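PDB 6RXD: histidine acid phosphatase from Bifidobacterium longum subsp. infantis, which probably hydrolyses phosphate groups from inositol polyphosphates such as phytate, and also the 3-phosphate of 2,3-bisphosphoglycerate. Local coordinates for residues 36-40 with 381-386; 41-45 with 399-403. All coordinates share one frame; numbering follows the deposited sequence.

Contact 1: residues 36-40 with 381-386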
loop_
_atom_site.group_PDB
_atom_site.type_symbol
_atom_site.label_atom_id
_atom_site.label_comp_id
_atom_site.label_asym_id
_atom_site.label_seq_id
_atom_site.Cartn_x
_atom_site.Cartn_y
_atom_site.Cartn_z
ATOM N N PRO A 36 22.285 8.466 -17.790
ATOM C CA PRO A 36 20.907 8.631 -17.312
ATOM C C PRO A 36 20.146 9.730 -18.055
ATOM O O PRO A 36 20.708 10.804 -18.295
ATOM C CB PRO A 36 21.101 9.042 -15.849
ATOM C CG PRO A 36 22.459 9.702 -15.820
ATOM C CD PRO A 36 23.280 8.892 -16.783
ATOM N N ILE A 37 18.886 9.472 -18.414
ATOM C CA ILE A 37 18.034 10.519 -18.997
ATOM C C ILE A 37 16.687 10.720 -18.282
ATOM O O ILE A 37 16.038 11.745 -18.466
ATOM C CB ILE A 37 17.749 10.290 -20.491
ATOM C CG1 ILE A 37 17.072 8.934 -20.711
ATOM C CG2 ILE A 37 19.038 10.390 -21.311
ATOM C CD1 ILE A 37 16.387 8.819 -22.076
ATOM N N TYR A 38 16.250 9.748 -17.484
ATOM C CA TYR A 38 14.927 9.848 -16.879
ATOM C C TYR A 38 14.807 8.895 -15.704
ATOM O O TYR A 38 15.458 7.851 -15.678
ATOM C CB TYR A 38 13.850 9.533 -17.939
ATOM C CG TYR A 38 12.423 9.692 -17.455
ATOM C CD1 TYR A 38 11.876 10.959 -17.233
ATOM C CD2 TYR A 38 11.616 8.578 -17.235
ATOM C CE1 TYR A 38 10.561 11.105 -16.779
ATOM C CE2 TYR A 38 10.310 8.714 -16.795
ATOM C CZ TYR A 38 9.792 9.967 -16.561
ATOM O OH TYR A 38 8.485 10.075 -16.113
ATOM N N THR A 39 13.984 9.252 -14.726
ATOM C CA THR A 39 13.593 8.274 -13.713
ATOM C C THR A 39 12.143 8.499 -13.314
ATOM O O THR A 39 11.616 9.589 -13.502
ATOM C CB THR A 39 14.512 8.329 -12.478
ATOM O OG1 THR A 39 14.221 7.220 -11.612
ATOM C CG2 THR A 39 14.335 9.647 -11.710
ATOM N N GLU A 40 11.477 7.478 -12.782
ATOM C CA GLU A 40 10.087 7.673 -12.378
ATOM C C GLU A 40 9.671 6.660 -11.334
ATOM O O GLU A 40 10.334 5.649 -11.139
ATOM C CB GLU A 40 9.147 7.588 -13.578
ATOM C CG GLU A 40 9.173 6.249 -14.273
ATOM C CD GLU A 40 8.167 6.168 -15.384
ATOM O OE1 GLU A 40 7.084 6.779 -15.265
ATOM O OE2 GLU A 40 8.468 5.501 -16.397
ATOM N N THR A 381 5.540 8.750 -20.314
ATOM C CA THR A 381 6.398 9.798 -19.772
ATOM C C THR A 381 7.863 9.568 -20.149
ATOM O O THR A 381 8.641 10.524 -20.240
ATOM C CB THR A 381 6.250 9.982 -18.236
ATOM O OG1 THR A 381 6.586 8.766 -17.569
ATOM C CG2 THR A 381 4.837 10.403 -17.855
ATOM N N ILE A 382 8.243 8.311 -20.367
ATOM C CA ILE A 382 9.570 8.033 -20.901
ATOM C C ILE A 382 9.640 8.589 -22.322
ATOM O O ILE A 382 10.579 9.308 -22.664
ATOM C CB ILE A 382 9.900 6.530 -20.904
ATOM C CG1 ILE A 382 9.996 6.008 -19.475
ATOM C CG2 ILE A 382 11.226 6.271 -21.629
ATOM C CD1 ILE A 382 10.085 4.465 -19.395
ATOM N N ASP A 383 8.642 8.270 -23.147
ATOM C CA ASP A 383 8.603 8.801 -24.510
ATOM C C ASP A 383 8.687 10.330 -24.529
ATOM O O ASP A 383 9.414 10.905 -25.346
ATOM C CB ASP A 383 7.336 8.357 -25.245
ATOM C CG ASP A 383 7.368 6.904 -25.658
ATOM O OD1 ASP A 383 8.469 6.333 -25.827
ATOM O OD2 ASP A 383 6.268 6.331 -25.827
ATOM N N ALA A 384 7.953 10.997 -23.642
ATOM C CA ALA A 384 7.969 12.466 -23.617
ATOM C C ALA A 384 9.385 13.011 -23.430
ATOM O O ALA A 384 9.770 14.003 -24.050
ATOM C CB ALA A 384 7.055 12.999 -22.523
ATOM N N ARG A 385 10.157 12.348 -22.576
ATOM C CA ARG A 385 11.531 12.751 -22.289
ATOM C C ARG A 385 12.458 12.416 -23.456
ATOM O O ARG A 385 13.220 13.269 -23.931
ATOM C CB ARG A 385 12.014 12.062 -21.003
ATOM C CG ARG A 385 13.485 12.282 -20.661
ATOM C CD ARG A 385 13.870 13.765 -20.603
ATOM N NE ARG A 385 15.264 13.934 -20.201
ATOM C CZ ARG A 385 15.935 15.075 -20.300
ATOM N NH1 ARG A 385 15.337 16.149 -20.803
ATOM N NH2 ARG A 385 17.203 15.142 -19.905
ATOM N N VAL A 386 12.387 11.169 -23.915
ATOM C CA VAL A 386 13.178 10.710 -25.061
ATOM C C VAL A 386 12.915 11.610 -26.262
ATOM O O VAL A 386 13.835 11.939 -27.024
ATOM C CB VAL A 386 12.848 9.242 -25.401
ATOM C CG1 VAL A 386 13.498 8.825 -26.728
ATOM C CG2 VAL A 386 13.300 8.325 -24.264
HETATM O O HOH W 1 19.773 13.536 -19.050
#
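Tyr38 and Thr381 join hydroxyls across the strand and the helix, OH to OG1 at 2.7 Å, and either may be the donor. Each oxygen has a further partner: Tyr38 OH also bonds Thr394, and Thr381 OG1 reaches back to the carbonyl of Asp377. Tyrosine suits the place because a flat, largely apolar ring can pack on the helix and end in a hydroxyl; its CG, anti to the backbone N (chi1 -176°), points the ring there. A second polar link comes from Arg385, whose NE donates to Ile37 O at 2.9 Å with an N-H...O angle of 153°. The donor lies in the carbonyl plane, although the oxygen is tilted from the guanidinium plane. Water 1 accepts from NH2 at the guanidinium edge and donates to Pro36 O, while NH1 serves the carbonyl of Gly389. Glu40 rests OE2 against Ile382 CG1, but its main partner is Arg396, through a salt bridge from OE1.

Van der Waals packing accompanies these bonds. The CG1 methylene of Ile382 meets Tyr38 CD2 at 3.8 Å, and Thr381 O lies 3.9 Å above one face of the ring, toward its rim. Arg385 runs its CG past Tyr38 CB, 3.9 Å away, before bending at chi2 (54°). Further out, Ile37 CD1 touches Val386 CG2.

A classic beta bulge opposite Val450 of strand 445-453 lets the consecutive Ile37 and Tyr38 both point toward the helix. The chemistry thus implies a mixed interface: a buried phenol and strand carbonyls are satisfied by helix side chains, a strand threonine and a water, while aliphatic carbons supply close packing.

Contact 2: residues 41-45 with 399-403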
loop_
_atom_site.group_PDB
_atom_site.type_symbol
_atom_site.label_atom_id
_atom_site.label_comp_id
_atom_site.label_asym_id
_atom_site.label_seq_id
_atom_site.Cartn_x
_atom_site.Cartn_y
_atom_site.Cartn_z
ATOM N N SER A 41 8.561 6.946 -10.669
ATOM C CA SER A 41 8.143 6.117 -9.549
ATOM C C SER A 41 6.643 6.139 -9.360
ATOM O O SER A 41 5.951 7.056 -9.812
ATOM C CB SER A 41 8.793 6.633 -8.268
ATOM O OG SER A 41 8.192 7.856 -7.893
ATOM N N MET A 42 6.132 5.118 -8.685
ATOM C CA MET A 42 4.829 5.244 -8.048
ATOM C C MET A 42 4.968 4.572 -6.697
ATOM O O MET A 42 5.468 3.446 -6.599
ATOM C CB MET A 42 3.717 4.586 -8.876
ATOM C CG MET A 42 2.306 4.785 -8.293
ATOM S SD MET A 42 1.865 3.616 -6.970
ATOM C CE MET A 42 1.746 2.073 -7.893
ATOM N N ALA A 43 4.533 5.269 -5.657
ATOM C CA ALA A 43 4.627 4.762 -4.297
ATOM C C ALA A 43 3.293 4.868 -3.596
ATOM O O ALA A 43 2.569 5.856 -3.750
ATOM C CB ALA A 43 5.684 5.547 -3.506
ATOM N N ARG A 44 2.971 3.835 -2.822
ATOM C CA ARG A 44 1.852 3.881 -1.899
ATOM C C ARG A 44 2.177 4.859 -0.773
ATOM O O ARG A 44 3.342 5.086 -0.456
ATOM C CB ARG A 44 1.638 2.476 -1.329
ATOM C CG ARG A 44 0.476 2.352 -0.356
ATOM C CD ARG A 44 0.441 0.985 0.293
ATOM N NE ARG A 44 -0.706 0.889 1.186
ATOM C CZ ARG A 44 -0.883 -0.083 2.070
ATOM N NH1 ARG A 44 0.037 -1.041 2.204
ATOM N NH2 ARG A 44 -1.964 -0.075 2.835
ATOM N N HIS A 45 1.149 5.454 -0.185
ATOM C CA HIS A 45 1.347 6.322 0.978
ATOM C C HIS A 45 2.028 5.541 2.104
ATOM O O HIS A 45 2.038 4.306 2.115
ATOM C CB HIS A 45 -0.009 6.840 1.459
ATOM C CG HIS A 45 -0.923 5.748 1.921
ATOM N ND1 HIS A 45 -0.778 5.123 3.141
ATOM C CD2 HIS A 45 -1.970 5.147 1.308
ATOM C CE1 HIS A 45 -1.702 4.184 3.263
ATOM N NE2 HIS A 45 -2.438 4.180 2.165
ATOM N N HIS A 399 -1.907 4.565 -3.673
ATOM C CA HIS A 399 -2.573 3.689 -2.704
ATOM C C HIS A 399 -2.324 2.208 -2.913
ATOM O O HIS A 399 -1.838 1.787 -3.963
ATOM C CB HIS A 399 -4.081 3.953 -2.781
ATOM C CG HIS A 399 -4.419 5.402 -2.697
ATOM N ND1 HIS A 399 -4.702 6.027 -1.504
ATOM C CD2 HIS A 399 -4.451 6.364 -3.652
ATOM C CE1 HIS A 399 -4.907 7.316 -1.729
ATOM N NE2 HIS A 399 -4.761 7.544 -3.021
ATOM N N ALA A 400 -2.692 1.400 -1.923
ATOM C CA ALA A 400 -2.630 -0.047 -2.103
ATOM C C ALA A 400 -3.513 -0.465 -3.263
ATOM O O ALA A 400 -3.206 -1.421 -3.983
ATOM C CB ALA A 400 -3.057 -0.759 -0.834
ATOM N N GLU A 401 -4.620 0.254 -3.440
ATOM C CA GLU A 401 -5.544 -0.027 -4.529
ATOM C C GLU A 401 -4.936 0.303 -5.883
ATOM O O GLU A 401 -5.473 -0.090 -6.923
ATOM C CB GLU A 401 -6.848 0.764 -4.339
ATOM C CG GLU A 401 -7.755 0.230 -3.224
ATOM C CD GLU A 401 -7.256 0.549 -1.813
ATOM O OE1 GLU A 401 -7.732 -0.109 -0.868
ATOM O OE2 GLU A 401 -6.406 1.453 -1.635
ATOM N N THR A 402 -3.836 1.050 -5.864
ATOM C CA THR A 402 -3.074 1.341 -7.078
ATOM C C THR A 402 -1.997 0.286 -7.273
ATOM O O THR A 402 -1.813 -0.239 -8.370
ATOM C CB THR A 402 -2.433 2.737 -6.975
ATOM O OG1 THR A 402 -3.404 3.650 -6.450
ATOM C CG2 THR A 402 -1.968 3.244 -8.329
ATOM N N MET A 403 -1.270 -0.015 -6.200
ATOM C CA MET A 403 -0.139 -0.936 -6.280
ATOM C C MET A 403 -0.532 -2.392 -6.557
ATOM O O MET A 403 0.115 -3.058 -7.361
ATOM C CB MET A 403 0.715 -0.853 -5.003
ATOM C CG MET A 403 1.940 -1.774 -5.031
ATOM S SD MET A 403 3.112 -1.383 -6.367
ATOM C CE MET A 403 3.846 0.125 -5.742
HETATM O O HOH W 2 -3.408 2.253 0.627
#
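Met42 sends its CE methyl to the CE of Met403, 3.6 Å away, where the two flexible thioether chains meet obliquely. Its chain bends at both chi2 and chi3, bringing the same methyl within 3.9 Å of Thr402 CG2. Methionine suits this buried spot, since an unbranched chain can fold to fit between strand and helix; Leu374 and Phe378 of helix 372-386 also border it.

Arg44 stays extended from CG to NE and passes along the start of helix 400-410. Its guanidinium presents one face to Ala400 CB, which sits 3.4 Å above the plane and toward the rim. The small methyl lets the arginine lie this close. At its end, NH1 is held by the carbonyl of Ser12, whereas NE donates to water 2 at 3.1 Å.

His45, whose ring is turned back so that Arg44 CG lies over one face, shares that water: NE2 is 2.6 Å from it. The third partner is Ala400 N, which donates to it at 2.8 Å, so the water sits at the N-terminal end of the helix. The CD2 edge of His45 approaches ND1 of His399 at 4.0 Å, the two side chains crossing at about a right angle. His399 is the N-cap residue; its backbone N-H bonds Thr402 OG1 at 3.3 Å, one half of a capping box, while NE2 is hydrogen-bonded to Ser138.

Arg44-His45 opens the RHG signature of branch 2 histidine phosphatases, and His399-Ala400-Glu401 is the HAE motif of the MINPP subfamily, in the place of the HD motif of other branch 2 enzymes. Their meeting is that of the family's active site, in which His45 is, as in relatives, probably the histidine that accepts the phosphate; water 2 probably marks part of the phosphate pocket in this apo form.

Both contacts start from strand 34-44, and their first segments, 36-40 and 41-45, are consecutive in the chain. From residues 36-40, contact 1 closes a loop of 340 intervening residues, at the C-terminal end of helix 372-386. From residues 41-45, contact 2 closes one of 353, at the beginning of helix 400-410. The loops cross, because the chain meets the segments in alternating order. Strand 391-398, parallel to strand 34-44 in the central sheet, connects the two helices in sequence, so both helices bordering that strand pack against the same neighbour. With centres 20 Å apart, contact 1 joins sheet and helix well out from the chain's centre, while contact 2 brings the signature segments together near it.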